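Local coordinates for Sts-2 protein (Mus musculus, PDB 3D4I) that has an acid-dependent phosphatase activity in its histidine-phosphatase domain and, as the full-length protein, interferes with CBL-mediated down-regulation of receptor tyrosine kinases, at residues Arg53-Asp64 and Lys135-Glu145. Residues are numbered along the deposited sequence; the frame is centred on the assembly and turned at random.
Sequences RRSNGIKDFEND and KATLTFLTLEE
A capping box at the start of helix 143-148, formed by Thr142 and Glu145, also serves as the point where Ser55 is tied down. Glu145 N donates to Thr142 OG1, and Thr142 N returns a nearly straight bond (167°) to Glu145 OE1, reaching it from above the carboxylate plane. The other oxygen is left for the neighbouring loop: Ser55 OG donates to Glu145 OE2 over 2.7 Å, on the syn side and 17° out of plane. A chi1 of 34°, off the usual value near 60°, turns OG toward that oxygen. A water lies within hydrogen-bonding distance of Ser55 OG, Glu145 OE1 and Phe140 O, with only two hydrogens to share among them.

In this histidine phosphatase domain of branch 1, the contact joins two largely non-helical connections: 53-64, in the loop between helices 29-32 and 69-85, and the segment 135-145, which runs into helix 143-148. The Arg54 side chain reaches from 53-64 toward 135-145. Leu141 CD1, in the modelled one of two conformers, sits over one face of its guanidinium, while Asp60 O and Phe61 N lie over the opposite face. Asp64 CG is at the edge, in plane. A salt bridge of 2.7 Å links Arg54 NH2 to Asp64 OD2, although the placement of NH2 is less certain. A second water donates to Asp64 OD2 and accepts from Leu141 N; Asp64 OD1 takes a hydrogen bond from Leu98 N, anchoring the carboxylate to helix 98-111.

Farther along, the Thr139 side chain crosses that of Asp60 obliquely, with OG1 3.4 Å from Asp60 CG. At the exposed margin, Lys135 bends at chi3 and chi4 to bring NZ 4.0 Å from Glu62 OE1, a long salt bridge and a doubtful one, since Glu62 has two conformers.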
# COMPACT_ATOMS: atom_id res chain seq x y z
N ARG A 53 -12.52 16.17 -10.83
CA ARG A 53 -12.92 17.36 -11.60
C ARG A 53 -12.85 18.57 -10.69
O ARG A 53 -13.38 18.55 -9.58
CB ARG A 53 -14.33 17.20 -12.18
CG ARG A 53 -14.38 16.67 -13.62
CD ARG A 53 -14.29 17.80 -14.64
NE ARG A 53 -14.15 17.32 -16.02
CZ ARG A 53 -13.01 16.89 -16.56
NH1 ARG A 53 -11.89 16.86 -15.83
NH2 ARG A 53 -12.98 16.47 -17.82
N ARG A 54 -12.18 19.61 -11.17
CA ARG A 54 -11.84 20.74 -10.32
C ARG A 54 -12.15 22.05 -11.01
O ARG A 54 -12.29 22.11 -12.25
CB ARG A 54 -10.35 20.66 -9.91
CG ARG A 54 -9.94 21.56 -8.73
CD ARG A 54 -8.82 20.94 -7.86
NE ARG A 54 -8.52 21.76 -6.69
CZ ARG A 54 -7.90 21.35 -5.57
NH1 ARG A 54 -7.49 20.10 -5.42
NH2 ARG A 54 -7.70 22.21 -4.59
N SER A 55 -12.30 23.10 -10.21
CA SER A 55 -12.35 24.46 -10.73
C SER A 55 -10.94 24.87 -11.13
O SER A 55 -9.96 24.44 -10.50
CB SER A 55 -12.93 25.43 -9.70
OG SER A 55 -12.57 25.06 -8.38
N ASN A 56 -10.85 25.68 -12.19
CA ASN A 56 -9.59 26.20 -12.72
C ASN A 56 -8.63 25.11 -13.24
O ASN A 56 -7.41 25.31 -13.30
CB ASN A 56 -8.87 27.14 -11.72
CG ASN A 56 -9.84 27.92 -10.81
OD1 ASN A 56 -9.51 28.24 -9.66
ND2 ASN A 56 -11.03 28.25 -11.32
N GLY A 57 -9.20 23.96 -13.62
CA GLY A 57 -8.42 22.85 -14.17
C GLY A 57 -7.43 22.22 -13.19
O GLY A 57 -7.58 22.33 -11.97
N ILE A 58 -6.40 21.59 -13.76
CA ILE A 58 -5.35 20.86 -13.03
C ILE A 58 -4.50 21.73 -12.08
O ILE A 58 -3.93 21.22 -11.11
CB ILE A 58 -4.43 20.12 -14.06
CG1 ILE A 58 -3.71 18.92 -13.44
CG2 ILE A 58 -3.45 21.10 -14.75
CD1 ILE A 58 -2.93 18.09 -14.46
N LYS A 59 -4.41 23.03 -12.38
CA LYS A 59 -3.48 23.92 -11.67
C LYS A 59 -3.77 24.15 -10.18
O LYS A 59 -2.87 24.51 -9.43
CB LYS A 59 -3.35 25.27 -12.40
CG LYS A 59 -2.05 25.45 -13.18
CD LYS A 59 -1.87 26.90 -13.63
CE LYS A 59 -0.42 27.38 -13.49
NZ LYS A 59 -0.05 27.65 -12.06
N ASP A 60 -5.01 23.94 -9.75
CA ASP A 60 -5.38 24.16 -8.34
C ASP A 60 -4.88 23.08 -7.38
O ASP A 60 -4.86 23.28 -6.16
CB ASP A 60 -6.89 24.34 -8.21
CG ASP A 60 -7.39 25.67 -8.76
OD1 ASP A 60 -6.56 26.54 -9.11
OD2 ASP A 60 -8.63 25.84 -8.85
N PHE A 61 -4.47 21.93 -7.92
CA PHE A 61 -3.88 20.86 -7.11
C PHE A 61 -2.50 21.22 -6.56
O PHE A 61 -2.02 20.59 -5.62
CB PHE A 61 -3.82 19.57 -7.91
CG PHE A 61 -5.16 18.98 -8.22
CD1 PHE A 61 -5.81 18.17 -7.29
CD2 PHE A 61 -5.76 19.20 -9.46
CE1 PHE A 61 -7.05 17.62 -7.58
CE2 PHE A 61 -7.01 18.64 -9.76
CZ PHE A 61 -7.65 17.85 -8.83
N GLU A 62 -1.89 22.24 -7.16
CA GLU A 62 -0.59 22.80 -6.74
C GLU A 62 -0.42 22.68 -5.21
O GLU A 62 0.51 22.03 -4.74
CB GLU A 62 -0.48 24.27 -7.23
CG GLU A 62 0.58 25.13 -6.53
CD GLU A 62 0.61 26.58 -7.00
OE1 GLU A 62 -0.47 27.17 -7.26
OE2 GLU A 62 1.71 27.15 -7.08
N ASN A 63 -1.35 23.27 -4.46
CA ASN A 63 -1.25 23.36 -2.99
C ASN A 63 -2.16 22.42 -2.22
O ASN A 63 -2.29 22.54 -0.98
CB ASN A 63 -1.53 24.80 -2.54
CG ASN A 63 -0.47 25.78 -3.02
OD1 ASN A 63 0.73 25.47 -3.01
ND2 ASN A 63 -0.91 26.95 -3.45
N ASP A 64 -2.80 21.51 -2.94
CA ASP A 64 -3.84 20.66 -2.37
C ASP A 64 -3.71 19.29 -3.02
O ASP A 64 -4.58 18.85 -3.75
CB ASP A 64 -5.23 21.27 -2.61
CG ASP A 64 -6.36 20.51 -1.90
OD1 ASP A 64 -6.15 19.95 -0.79
OD2 ASP A 64 -7.47 20.49 -2.46
N LYS A 135 -2.72 31.21 0.09
CA LYS A 135 -3.89 31.09 -0.79
C LYS A 135 -4.48 29.67 -0.79
O LYS A 135 -5.39 29.37 -1.56
CB LYS A 135 -3.56 31.59 -2.21
CG LYS A 135 -2.48 30.80 -2.96
CD LYS A 135 -2.16 31.43 -4.33
CE LYS A 135 -1.92 30.37 -5.41
NZ LYS A 135 -3.19 29.72 -5.89
N ALA A 136 -3.98 28.81 0.11
CA ALA A 136 -4.51 27.45 0.26
C ALA A 136 -6.03 27.38 0.39
O ALA A 136 -6.66 26.52 -0.22
CB ALA A 136 -3.85 26.73 1.43
N THR A 137 -6.62 28.28 1.18
CA THR A 137 -8.06 28.20 1.46
C THR A 137 -8.92 28.61 0.28
O THR A 137 -10.10 28.22 0.19
CB THR A 137 -8.48 28.99 2.72
OG1 THR A 137 -8.61 30.39 2.41
CG2 THR A 137 -7.49 28.78 3.86
N LEU A 138 -8.34 29.40 -0.63
CA LEU A 138 -9.02 29.84 -1.84
C LEU A 138 -9.09 28.72 -2.87
O LEU A 138 -9.71 28.86 -3.92
CB LEU A 138 -8.30 31.06 -2.45
CG LEU A 138 -8.06 32.25 -1.52
CD1 LEU A 138 -7.27 33.35 -2.23
CD2 LEU A 138 -9.37 32.79 -0.94
N THR A 139 -8.47 27.59 -2.54
CA THR A 139 -8.29 26.54 -3.51
C THR A 139 -8.74 25.14 -3.05
O THR A 139 -8.54 24.17 -3.77
CB THR A 139 -6.83 26.59 -4.10
OG1 THR A 139 -6.87 26.37 -5.51
CG2 THR A 139 -5.88 25.60 -3.41
N PHE A 140 -9.40 25.05 -1.90
CA PHE A 140 -10.08 23.79 -1.54
C PHE A 140 -11.14 23.47 -2.61
O PHE A 140 -11.74 24.38 -3.21
CB PHE A 140 -10.78 23.87 -0.18
CG PHE A 140 -9.87 24.17 0.99
CD1 PHE A 140 -8.64 23.52 1.13
CD2 PHE A 140 -10.26 25.08 1.97
CE1 PHE A 140 -7.81 23.81 2.20
CE2 PHE A 140 -9.44 25.36 3.06
CZ PHE A 140 -8.22 24.73 3.18
N LEU A 141 -11.36 22.19 -2.85
CA LEU A 141 -12.56 21.77 -3.57
C LEU A 141 -13.79 22.22 -2.80
O LEU A 141 -13.84 22.11 -1.57
CB LEU A 141 -12.57 20.25 -3.75
CG LEU A 141 -11.82 19.58 -4.90
CD1 LEU A 141 -10.39 19.30 -4.51
CD2 LEU A 141 -12.53 18.28 -5.25
N THR A 142 -14.78 22.75 -3.52
CA THR A 142 -16.04 23.13 -2.91
C THR A 142 -16.78 21.84 -2.60
O THR A 142 -16.45 20.79 -3.16
CB THR A 142 -16.91 23.99 -3.87
OG1 THR A 142 -16.95 23.36 -5.15
CG2 THR A 142 -16.33 25.39 -4.03
N LEU A 143 -17.78 21.92 -1.73
CA LEU A 143 -18.61 20.76 -1.41
C LEU A 143 -19.33 20.18 -2.64
O LEU A 143 -19.51 18.96 -2.75
CB LEU A 143 -19.61 21.11 -0.30
CG LEU A 143 -19.00 21.67 0.99
CD1 LEU A 143 -20.06 22.01 2.03
CD2 LEU A 143 -17.98 20.72 1.59
N GLU A 144 -19.71 21.07 -3.56
CA GLU A 144 -20.36 20.66 -4.81
C GLU A 144 -19.40 19.87 -5.69
O GLU A 144 -19.76 18.82 -6.23
CB GLU A 144 -20.95 21.88 -5.56
CG GLU A 144 -22.13 22.51 -4.83
CD GLU A 144 -23.12 23.22 -5.76
OE1 GLU A 144 -22.68 23.80 -6.79
OE2 GLU A 144 -24.33 23.19 -5.44
N GLU A 145 -18.17 20.38 -5.81
CA GLU A 145 -17.09 19.69 -6.53
C GLU A 145 -16.77 18.33 -5.93
O GLU A 145 -16.53 17.36 -6.66
CB GLU A 145 -15.84 20.58 -6.59
CG GLU A 145 -15.94 21.67 -7.66
CD GLU A 145 -14.90 22.77 -7.53
OE1 GLU A 145 -14.10 22.80 -6.56
OE2 GLU A 145 -14.91 23.65 -8.41
O HOH W 1 -12.63 24.70 -5.77
O HOH W 2 -9.73 20.40 -1.16